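Local structure of adenine phosphoribosyltransferase, putative (Trypanosoma brucei brucei, 5VN4) at residues Lys36-Ala41 against Phe50-Asn55; His45-Phe50 against Lys127-Glu132; Leu186-Gly191 against Val212-Leu217. The protein probably catalyses the salvage of adenine, transferring the phosphoribosyl group of 5-phospho-alpha-D-ribose 1-diphosphate to adenine to give AMP and diphosphate, and works as a homodimer. All coordinates share one frame; numbering follows the deposited sequence. Where two conformers were deposited one is given.

Contact 1. Residues Lys36-Ala41 against Phe50-Asn55. With ADE (adenine), chain C.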
loop_
_atom_site.group_PDB
_atom_site.type_symbol
_atom_site.label_atom_id
_atom_site.label_comp_id
_atom_site.label_asym_id
_atom_site.label_seq_id
_atom_site.Cartn_x
_atom_site.Cartn_y
_atom_site.Cartn_z
ATOM N N LYS A 36 8.838 -5.892 15.631
ATOM C CA LYS A 36 9.593 -7.127 15.778
ATOM C C LYS A 36 10.504 -7.319 14.575
ATOM O O LYS A 36 10.187 -6.909 13.450
ATOM C CB LYS A 36 8.669 -8.346 15.873
ATOM C CG LYS A 36 7.599 -8.252 16.937
ATOM C CD LYS A 36 8.202 -8.104 18.325
ATOM C CE LYS A 36 7.114 -7.929 19.372
ATOM N NZ LYS A 36 7.691 -7.633 20.709
ATOM N N TRP A 37 11.632 -7.966 14.816
ATOM C CA TRP A 37 12.519 -8.352 13.735
ATOM C C TRP A 37 12.592 -9.867 13.627
ATOM O O TRP A 37 12.383 -10.596 14.603
ATOM C CB TRP A 37 13.922 -7.760 13.896
ATOM C CG TRP A 37 14.658 -8.216 15.127
ATOM C CD1 TRP A 37 14.659 -7.613 16.351
ATOM C CD2 TRP A 37 15.502 -9.371 15.249
ATOM N NE1 TRP A 37 15.444 -8.321 17.228
ATOM C CE2 TRP A 37 15.981 -9.400 16.575
ATOM C CE3 TRP A 37 15.907 -10.377 14.365
ATOM C CZ2 TRP A 37 16.834 -10.400 17.042
ATOM C CZ3 TRP A 37 16.765 -11.371 14.835
ATOM C CH2 TRP A 37 17.215 -11.371 16.159
ATOM N N TYR A 38 12.897 -10.332 12.424
ATOM C CA TYR A 38 12.965 -11.753 12.140
ATOM C C TYR A 38 14.332 -12.083 11.568
ATOM O O TYR A 38 14.891 -11.317 10.774
ATOM C CB TYR A 38 11.846 -12.146 11.167
ATOM C CG TYR A 38 10.469 -11.896 11.747
ATOM C CD1 TYR A 38 9.915 -10.615 11.759
ATOM C CD2 TYR A 38 9.737 -12.933 12.328
ATOM C CE1 TYR A 38 8.674 -10.380 12.314
ATOM C CE2 TYR A 38 8.477 -12.709 12.872
ATOM C CZ TYR A 38 7.953 -11.426 12.858
ATOM O OH TYR A 38 6.713 -11.173 13.407
ATOM N N SER A 39 14.874 -13.216 11.986
ATOM C CA SER A 39 16.163 -13.665 11.490
ATOM C C SER A 39 15.979 -14.268 10.102
ATOM O O SER A 39 14.853 -14.496 9.650
ATOM C CB SER A 39 16.748 -14.684 12.463
ATOM O OG SER A 39 15.995 -15.885 12.448
ATOM N N PRO A 40 17.072 -14.538 9.390
ATOM C CA PRO A 40 16.927 -15.109 8.042
ATOM C C PRO A 40 16.066 -16.357 7.992
ATOM O O PRO A 40 15.339 -16.555 7.011
ATOM C CB PRO A 40 18.379 -15.376 7.630
ATOM C CG PRO A 40 19.144 -14.265 8.321
ATOM C CD PRO A 40 18.461 -14.111 9.659
ATOM N N ALA A 41 16.091 -17.182 9.041
ATOM C CA ALA A 41 15.280 -18.395 9.069
ATOM C C ALA A 41 13.785 -18.108 8.994
ATOM O O ALA A 41 13.011 -18.990 8.603
ATOM C CB ALA A 41 15.593 -19.206 10.331
ATOM N N PHE A 50 15.175 -8.447 10.022
ATOM C CA PHE A 50 14.163 -7.969 9.089
ATOM C C PHE A 50 12.962 -7.447 9.866
ATOM O O PHE A 50 12.309 -8.204 10.595
ATOM C CB PHE A 50 13.732 -9.089 8.145
ATOM C CG PHE A 50 12.720 -8.649 7.116
ATOM C CD1 PHE A 50 13.126 -8.086 5.916
ATOM C CD2 PHE A 50 11.363 -8.777 7.354
ATOM C CE1 PHE A 50 12.192 -7.670 4.972
ATOM C CE2 PHE A 50 10.436 -8.376 6.416
ATOM C CZ PHE A 50 10.849 -7.806 5.224
ATOM N N ALA A 51 12.638 -6.173 9.660
ATOM C CA ALA A 51 11.580 -5.498 10.413
ATOM C C ALA A 51 10.275 -5.585 9.624
ATOM O O ALA A 51 10.041 -4.815 8.687
ATOM C CB ALA A 51 11.982 -4.056 10.691
ATOM N N GLU A 52 9.407 -6.514 10.026
ATOM C CA GLU A 52 8.161 -6.772 9.310
ATOM C C GLU A 52 7.159 -5.638 9.534
ATOM O O GLU A 52 6.755 -5.355 10.666
ATOM C CB GLU A 52 7.583 -8.109 9.780
ATOM C CG GLU A 52 6.152 -8.401 9.341
ATOM C CD GLU A 52 5.981 -8.423 7.833
ATOM O OE1 GLU A 52 6.812 -9.066 7.146
ATOM O OE2 GLU A 52 5.011 -7.792 7.344
ATOM N N VAL A 53 6.725 -5.002 8.444
ATOM C CA VAL A 53 5.813 -3.865 8.573
ATOM C C VAL A 53 4.424 -4.280 9.059
ATOM O O VAL A 53 3.688 -3.445 9.611
ATOM C CB VAL A 53 5.735 -3.097 7.237
ATOM C CG1 VAL A 53 4.836 -3.842 6.256
ATOM C CG2 VAL A 53 5.263 -1.670 7.454
ATOM N N GLY A 54 4.043 -5.550 8.883
ATOM C CA GLY A 54 2.709 -5.965 9.289
ATOM C C GLY A 54 2.450 -5.836 10.779
ATOM O O GLY A 54 1.313 -5.608 11.191
ATOM N N ASN A 55 3.490 -5.955 11.611
ATOM C CA ASN A 55 3.268 -5.745 13.040
ATOM C C ASN A 55 2.981 -4.284 13.361
ATOM O O ASN A 55 2.373 -3.993 14.396
ATOM C CB ASN A 55 4.440 -6.285 13.855
ATOM C CG ASN A 55 4.520 -7.801 13.807
ATOM O OD1 ASN A 55 3.521 -8.491 14.033
ATOM N ND2 ASN A 55 5.700 -8.329 13.485
HETATM N N9 ADE C . 13.967 -3.190 3.683
HETATM C C8 ADE C . 15.314 -3.043 3.561
HETATM N N7 ADE C . 15.990 -3.467 4.606
HETATM C C5 ADE C . 15.015 -3.917 5.474
HETATM C C6 ADE C . 15.080 -4.488 6.769
HETATM N N6 ADE C . 16.230 -4.707 7.437
HETATM N N1 ADE C . 13.915 -4.830 7.354
HETATM C C2 ADE C . 12.772 -4.608 6.689
HETATM N N3 ADE C . 12.586 -4.088 5.477
HETATM C C4 ADE C . 13.761 -3.754 4.919
HETATM O O HOH W 1 7.653 -6.297 12.997
#
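Tyr38 and Phe50 form the antiparallel hydrogen-bonded pair of a two-stranded hairpin: Tyr38 N donates to Phe50 O at 2.9 Å, and Phe50 N returns a nearly straight bond to Tyr38 O at 3.0 Å. Beside them, Trp37 and Ala51 are a non-hydrogen-bonded pair, where a CA-H...O contact runs from Trp37 to the Phe50 carbonyl; the indole of Trp37 leads away, and its NE1 bonds to Ser218 O.

The polar side-chain bonds centre on Asn55. Its ND2 gives one N-H, practically in the amide plane, to Tyr38 OH at 3.0 Å, meeting the phenol at its edge with ring and amide only 16° apart. The same ND2 bonds to a water that also accepts from Lys36 N and donates to Glu52 O, tying both segments together. Glu52 OE2 receives Gly54 N at the turn into helix 54-57, while its OE1 accepts from Ala116 N of the second subunit.

Apolar contact comes from Glu52 CB, 3.6 Å from Tyr38 CE1. The Phe50 ring reaches the base because chi1 of -178° places CG opposite the backbone N: adenine C2 lies over one face, 3.6 Å from Phe50 CE1. Ala51 N bonds to adenine N1 at 3.0 Å. A hairpin that receives the base through backbone N-H and aromatic ring is characteristic of the hood of adenine phosphoribosyltransferases.

Contact 2. Residues His45-Phe50 against Lys127-Glu132. With HSX (5-O-phosphono-alpha-D-ribofuranose), chain D; ADE (adenine), chain C; PPV (pyrophosphate), chain E.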
loop_
_atom_site.group_PDB
_atom_site.type_symbol
_atom_site.label_atom_id
_atom_site.label_comp_id
_atom_site.label_asym_id
_atom_site.label_seq_id
_atom_site.Cartn_x
_atom_site.Cartn_y
_atom_site.Cartn_z
ATOM N N HIS A 45 14.016 -12.122 3.321
ATOM C CA HIS A 45 15.316 -11.630 2.860
ATOM C C HIS A 45 16.344 -11.776 3.967
ATOM O O HIS A 45 16.104 -11.315 5.085
ATOM C CB HIS A 45 15.216 -10.157 2.479
ATOM C CG HIS A 45 14.229 -9.897 1.393
ATOM N ND1 HIS A 45 14.431 -10.313 0.094
ATOM C CD2 HIS A 45 13.017 -9.300 1.417
ATOM C CE1 HIS A 45 13.389 -9.966 -0.640
ATOM N NE2 HIS A 45 12.517 -9.351 0.138
ATOM N N ASP A 46 17.517 -12.335 3.670
ATOM C CA ASP A 46 18.373 -12.783 4.779
ATOM C C ASP A 46 19.309 -11.704 5.363
ATOM O O ASP A 46 20.484 -11.920 5.660
ATOM C CB ASP A 46 19.032 -14.138 4.483
ATOM C CG ASP A 46 20.486 -14.047 4.069
ATOM O OD1 ASP A 46 20.780 -13.829 2.877
ATOM O OD2 ASP A 46 21.347 -14.222 4.959
ATOM N N VAL A 47 18.750 -10.523 5.626
ATOM C CA VAL A 47 19.459 -9.485 6.360
ATOM C C VAL A 47 19.478 -9.987 7.802
ATOM O O VAL A 47 18.694 -10.879 8.148
ATOM C CB VAL A 47 18.733 -8.137 6.234
ATOM C CG1 VAL A 47 18.754 -7.653 4.780
ATOM C CG2 VAL A 47 17.291 -8.245 6.749
ATOM N N PRO A 48 20.351 -9.479 8.673
ATOM C CA PRO A 48 20.357 -9.994 10.054
ATOM C C PRO A 48 19.031 -9.824 10.773
ATOM O O PRO A 48 18.573 -10.743 11.469
ATOM C CB PRO A 48 21.475 -9.186 10.726
ATOM C CG PRO A 48 22.366 -8.765 9.601
ATOM C CD PRO A 48 21.471 -8.555 8.418
ATOM N N ARG A 49 18.394 -8.667 10.622
ATOM C CA ARG A 49 17.182 -8.345 11.378
ATOM C C ARG A 49 16.190 -7.690 10.421
ATOM O O ARG A 49 16.348 -6.524 10.044
ATOM C CB ARG A 49 17.505 -7.463 12.584
ATOM C CG ARG A 49 18.530 -8.117 13.505
ATOM C CD ARG A 49 18.636 -7.542 14.924
ATOM N NE ARG A 49 19.497 -8.418 15.728
ATOM C CZ ARG A 49 19.577 -8.426 17.056
ATOM N NH1 ARG A 49 18.855 -7.588 17.787
ATOM N NH2 ARG A 49 20.391 -9.284 17.656
ATOM N N PHE A 50 15.175 -8.447 10.022
ATOM C CA PHE A 50 14.163 -7.969 9.089
ATOM C C PHE A 50 12.962 -7.447 9.866
ATOM O O PHE A 50 12.309 -8.204 10.595
ATOM C CB PHE A 50 13.732 -9.089 8.145
ATOM C CG PHE A 50 12.720 -8.649 7.116
ATOM C CD1 PHE A 50 13.126 -8.086 5.916
ATOM C CD2 PHE A 50 11.363 -8.777 7.354
ATOM C CE1 PHE A 50 12.192 -7.670 4.972
ATOM C CE2 PHE A 50 10.436 -8.376 6.416
ATOM C CZ PHE A 50 10.849 -7.806 5.224
ATOM N N LYS A 127 18.773 -2.318 -3.214
ATOM C CA LYS A 127 18.257 -2.276 -1.850
ATOM C C LYS A 127 19.239 -3.012 -0.951
ATOM O O LYS A 127 20.142 -3.700 -1.432
ATOM C CB LYS A 127 16.871 -2.940 -1.741
ATOM C CG LYS A 127 15.765 -2.344 -2.617
ATOM C CD LYS A 127 14.505 -3.198 -2.488
ATOM C CE LYS A 127 13.278 -2.565 -3.138
ATOM N NZ LYS A 127 12.754 -1.407 -2.366
ATOM N N GLU A 128 19.031 -2.912 0.373
ATOM C CA GLU A 128 19.883 -3.648 1.310
ATOM C C GLU A 128 20.031 -5.107 0.891
ATOM O O GLU A 128 21.118 -5.695 1.001
ATOM C CB GLU A 128 19.317 -3.557 2.738
ATOM C CG GLU A 128 20.239 -4.183 3.797
ATOM C CD GLU A 128 19.641 -4.283 5.201
ATOM O OE1 GLU A 128 18.463 -3.932 5.408
ATOM O OE2 GLU A 128 20.363 -4.727 6.117
ATOM N N TYR A 129 18.952 -5.701 0.380
ATOM C CA TYR A 129 18.944 -7.116 0.034
ATOM C C TYR A 129 18.771 -7.379 -1.458
ATOM O O TYR A 129 18.470 -8.512 -1.847
ATOM C CB TYR A 129 17.881 -7.859 0.838
ATOM C CG TYR A 129 16.495 -7.255 0.838
ATOM C CD1 TYR A 129 15.708 -7.250 -0.309
ATOM C CD2 TYR A 129 15.954 -6.733 2.006
ATOM C CE1 TYR A 129 14.418 -6.723 -0.290
ATOM C CE2 TYR A 129 14.680 -6.215 2.037
ATOM C CZ TYR A 129 13.916 -6.207 0.889
ATOM O OH TYR A 129 12.637 -5.699 0.940
ATOM N N ALA A 130 18.979 -6.377 -2.311
ATOM C CA ALA A 130 18.783 -6.566 -3.746
ATOM C C ALA A 130 19.946 -5.944 -4.500
ATOM O O ALA A 130 20.176 -4.733 -4.411
ATOM C CB ALA A 130 17.452 -5.959 -4.216
ATOM N N ALA A 131 20.681 -6.775 -5.234
ATOM C CA ALA A 131 21.674 -6.274 -6.164
ATOM C C ALA A 131 20.981 -5.681 -7.387
ATOM O O ALA A 131 19.806 -5.948 -7.659
ATOM C CB ALA A 131 22.616 -7.401 -6.598
ATOM N N GLU A 132 21.722 -4.857 -8.122
ATOM C CA GLU A 132 21.174 -4.229 -9.316
ATOM C C GLU A 132 20.750 -5.281 -10.338
ATOM O O GLU A 132 21.445 -6.277 -10.561
ATOM C CB GLU A 132 22.222 -3.294 -9.927
ATOM C CG GLU A 132 21.725 -2.523 -11.136
ATOM C CD GLU A 132 22.726 -1.505 -11.658
ATOM O OE1 GLU A 132 23.655 -1.120 -10.914
ATOM O OE2 GLU A 132 22.578 -1.089 -12.821
HETATM C C1 HSX D . 12.289 -2.513 1.132
HETATM O O4 HSX D . 13.547 -1.927 0.755
HETATM C C2 HSX D . 11.617 -1.421 1.943
HETATM O O2 HSX D . 10.192 -1.574 1.974
HETATM C C3 HSX D . 12.075 -0.160 1.243
HETATM O O3 HSX D . 11.324 0.064 0.034
HETATM C C4 HSX D . 13.504 -0.504 0.851
HETATM C C5 HSX D . 14.536 -0.003 1.863
HETATM O O5 HSX D . 15.838 -0.502 1.542
HETATM P "P'" HSX D . 16.959 0.442 0.849
HETATM O O1X HSX D . 16.587 0.646 -0.608
HETATM O O2X HSX D . 16.996 1.725 1.634
HETATM O O3X HSX D . 18.221 -0.379 1.024
HETATM O O1 HSX D . 11.524 -2.808 -0.045
HETATM N N9 ADE C . 13.967 -3.190 3.683
HETATM C C8 ADE C . 15.314 -3.043 3.561
HETATM N N7 ADE C . 15.990 -3.467 4.606
HETATM C C5 ADE C . 15.015 -3.917 5.474
HETATM C C6 ADE C . 15.080 -4.488 6.769
HETATM N N6 ADE C . 16.230 -4.707 7.437
HETATM N N1 ADE C . 13.915 -4.830 7.354
HETATM C C2 ADE C . 12.772 -4.608 6.689
HETATM N N3 ADE C . 12.586 -4.088 5.477
HETATM C C4 ADE C . 13.761 -3.754 4.919
HETATM O O11 PPV E . 11.701 -5.220 -1.343
HETATM P P1 PPV E . 10.327 -5.411 -1.955
HETATM O O21 PPV E . 10.014 -6.843 -2.318
HETATM O O31 PPV E . 10.033 -4.395 -3.037
HETATM O OPP PPV E . 9.342 -5.020 -0.734
HETATM P P2 PPV E . 7.769 -4.648 -0.681
HETATM O O12 PPV E . 7.483 -5.293 0.651
HETATM O O22 PPV E . 7.751 -3.130 -0.716
HETATM O O32 PPV E . 7.038 -5.301 -1.828
HETATM O O HOH W 2 19.244 -5.825 8.763
#
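The imidazole of His45 and the phenol ring of Tyr129 lie face to face, centroids 3.5 Å apart and planes within 5°, with CD2 of His45 3.3 Å from CZ of Tyr129. His45 CB adds a CH-pi contact over that same tyrosine face. At the edge of the Tyr129 ring, close to its plane, sit Val47 CG1 and pyrophosphate O11, whereas Tyr129 CE2 approaches the edge of the Phe50 ring near CE1.

Tyr129 has CG between its backbone N and carbonyl carbon (chi1 50°), which lays the ring against the face of His45 and brings its hydroxyl to the bound pyrophosphate and ribose 5-phosphate. Tyr129 OH bonds to pyrophosphate O11 at 2.5 Å and lies 3.2 Å from C1 of the ribose phosphate. Lys127 reaches the same sugar, its NZ donating to O1 at 3.0 Å, and the type I turn from Lys127 to Ala130 presents Glu128 N to a phosphate oxygen.

Glu128 extends from this turn and crosses Val47 at a slant, Val47 CG1 being 3.5 Å from the carboxylate carbon CD. Its two oxygens face different partners: OE1 lies 2.6 Å from adenine N7 and accepts from adenine N6 at 3.1 Å, and a water links OE2 to Arg49 O. Arg49 O also accepts from adenine N6, so the exocyclic amine is shared between the segments.

The arrangement is that of a closed type I phosphoribosyltransferase active site, in which the flexible loop folds onto the hood over base, sugar phosphate and pyrophosphate.

Contact 3. Residues Leu186-Gly191 against Val212-Leu217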
loop_
_atom_site.group_PDB
_atom_site.type_symbol
_atom_site.label_atom_id
_atom_site.label_comp_id
_atom_site.label_asym_id
_atom_site.label_seq_id
_atom_site.Cartn_x
_atom_site.Cartn_y
_atom_site.Cartn_z
ATOM N N LEU A 186 17.862 2.766 9.264
ATOM C CA LEU A 186 18.999 2.002 9.780
ATOM C C LEU A 186 20.213 2.903 9.596
ATOM O O LEU A 186 20.886 2.880 8.563
ATOM C CB LEU A 186 19.126 0.674 9.048
ATOM C CG LEU A 186 17.858 -0.198 9.090
ATOM C CD1 LEU A 186 18.043 -1.480 8.308
ATOM C CD2 LEU A 186 17.442 -0.499 10.522
ATOM N N THR A 187 20.482 3.740 10.604
ATOM C CA THR A 187 21.403 4.855 10.379
ATOM C C THR A 187 22.829 4.387 10.135
ATOM O O THR A 187 23.595 5.092 9.474
ATOM C CB THR A 187 21.333 5.894 11.502
ATOM O OG1 THR A 187 21.911 5.369 12.700
ATOM C CG2 THR A 187 19.890 6.297 11.771
ATOM N N PHE A 188 23.194 3.204 10.634
ATOM C CA PHE A 188 24.543 2.700 10.398
ATOM C C PHE A 188 24.816 2.448 8.920
ATOM O O PHE A 188 25.983 2.381 8.521
ATOM C CB PHE A 188 24.818 1.444 11.242
ATOM C CG PHE A 188 23.938 0.268 10.912
ATOM C CD1 PHE A 188 24.323 -0.664 9.959
ATOM C CD2 PHE A 188 22.735 0.075 11.579
ATOM C CE1 PHE A 188 23.505 -1.760 9.666
ATOM C CE2 PHE A 188 21.921 -1.013 11.292
ATOM C CZ PHE A 188 22.309 -1.929 10.331
ATOM N N LEU A 189 23.770 2.321 8.099
ATOM C CA LEU A 189 23.924 2.171 6.658
ATOM C C LEU A 189 24.038 3.503 5.925
ATOM O O LEU A 189 24.270 3.505 4.711
ATOM C CB LEU A 189 22.777 1.334 6.070
ATOM C CG LEU A 189 22.694 -0.109 6.592
ATOM C CD1 LEU A 189 21.461 -0.803 6.033
ATOM C CD2 LEU A 189 23.944 -0.900 6.242
ATOM N N LYS A 190 23.870 4.626 6.624
ATOM C CA LYS A 190 24.068 5.954 6.043
ATOM C C LYS A 190 23.282 6.117 4.739
ATOM O O LYS A 190 23.814 6.519 3.700
ATOM C CB LYS A 190 25.557 6.269 5.880
ATOM C CG LYS A 190 26.322 6.221 7.202
ATOM C CD LYS A 190 27.797 6.557 7.034
ATOM C CE LYS A 190 28.537 6.430 8.358
ATOM N NZ LYS A 190 27.960 7.313 9.415
ATOM N N GLY A 191 21.988 5.801 4.808
ATOM C CA GLY A 191 21.109 5.819 3.646
ATOM C C GLY A 191 20.800 7.194 3.097
ATOM O O GLY A 191 20.206 7.284 2.019
ATOM N N VAL A 212 11.601 5.798 13.951
ATOM C CA VAL A 212 12.515 5.055 14.812
ATOM C C VAL A 212 13.731 4.598 14.011
ATOM O O VAL A 212 13.867 4.918 12.817
ATOM C CB VAL A 212 11.828 3.938 15.631
ATOM C CG1 VAL A 212 10.805 4.553 16.586
ATOM C CG2 VAL A 212 11.177 2.906 14.729
ATOM N N ASP A 213 14.642 3.892 14.676
ATOM C CA ASP A 213 15.943 3.559 14.118
ATOM C C ASP A 213 16.304 2.148 14.556
ATOM O O ASP A 213 15.492 1.430 15.150
ATOM C CB ASP A 213 16.992 4.612 14.507
ATOM C CG ASP A 213 17.242 4.677 16.005
ATOM O OD1 ASP A 213 16.698 3.826 16.743
ATOM O OD2 ASP A 213 18.000 5.575 16.440
ATOM N N GLU A 214 17.556 1.767 14.286
ATOM C CA GLU A 214 18.010 0.409 14.566
ATOM C C GLU A 214 17.938 0.035 16.045
ATOM O O GLU A 214 17.958 -1.159 16.368
ATOM C CB GLU A 214 19.435 0.200 14.034
ATOM C CG GLU A 214 20.483 1.172 14.571
ATOM C CD GLU A 214 20.680 2.391 13.679
ATOM O OE1 GLU A 214 19.677 2.933 13.183
ATOM O OE2 GLU A 214 21.845 2.819 13.462
ATOM N N THR A 215 17.862 1.010 16.956
ATOM C CA THR A 215 17.771 0.650 18.369
ATOM C C THR A 215 16.448 -0.023 18.704
ATOM O O THR A 215 16.342 -0.652 19.761
ATOM C CB THR A 215 17.982 1.863 19.280
ATOM O OG1 THR A 215 16.868 2.757 19.174
ATOM C CG2 THR A 215 19.264 2.592 18.934
ATOM N N VAL A 216 15.438 0.102 17.837
ATOM C CA VAL A 216 14.172 -0.590 18.063
ATOM C C VAL A 216 14.309 -2.093 17.851
ATOM O O VAL A 216 13.474 -2.863 18.341
ATOM C CB VAL A 216 13.054 0.024 17.192
ATOM C CG1 VAL A 216 13.053 -0.576 15.788
ATOM C CG2 VAL A 216 11.697 -0.137 17.852
ATOM N N LEU A 217 15.351 -2.530 17.143
ATOM C CA LEU A 217 15.544 -3.941 16.800
ATOM C C LEU A 217 16.431 -4.640 17.836
ATOM O O LEU A 217 17.477 -5.218 17.536
ATOM C CB LEU A 217 16.110 -4.062 15.389
ATOM C CG LEU A 217 15.303 -3.348 14.300
ATOM C CD1 LEU A 217 15.935 -3.548 12.932
ATOM C CD2 LEU A 217 13.853 -3.811 14.289
HETATM O O HOH W 3 20.574 6.289 15.416
#
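This is a carboxylate-to-backbone contact in which Glu214 reaches over to the first turn of the 3-10 segment 187-189, at the ends of two adjacent parallel strands, 184-185 and 208-213. Thr187 N donates to Glu214 OE1 at 2.8 Å, arriving from above the carboxylate plane, 35° out of it. Thr187 OG1 donates to OE2 at 2.7 Å on the syn side, and Phe188 N makes a weak bond to the same OE2 at 3.2 Å. In Glu214 CG sits between the backbone N and the carbonyl carbon (chi1 57°), and a bend at chi2 then turns the carboxylate onto Thr187. Accepting N-H groups at the start of a helical turn would probably steady the negative charge of Glu214.

Loops leaving the carboxy ends of parallel strands line the active site in the Rossmann-like phosphoribosyltransferase fold, and here Leu186, just before the 3-10 turn, touches adenine.

The Phe188 and Glu214 side chains run antiparallel past one another, the ring edge facing the glutamate, with Phe188 CE2 3.9 Å from Glu214 CB. On the apolar side Leu186 CD2 rests 4.2 Å from Leu217 CD1, the two side chains crossing at about a right angle.

Within 212-217, Asp213 OD1 closes an Asx turn with Thr215 N, also accepts from Thr215 OG1 at 2.7 Å, and forms a salt bridge with Arg28. A water donates both to Asp213 OD2 and to Thr187 OG1, bridging the two segments beside the carboxylate.

Overall arrangement
Contacts 1 and 2 lie with centres about 12 Å apart, share Phe50 and alternate along the chain: 36-41, then 45-50 running into 50-55, with 127-132 added from far downstream. Both touch adenine and the second subunit. Contact 3 comes later in sequence, its centre about 14 Å from each of the others, at the ends of strands 184-185 and 208-213 of the central sheet. Leu217 joins it to the hairpin of strands 37-38 and 50-51, packing on Ala51 and probably accepting a hydrogen bond from Arg49, while Leu186 and Leu189 pack on Glu128. Hood, flexible loop and core thus converge around the adenine pocket.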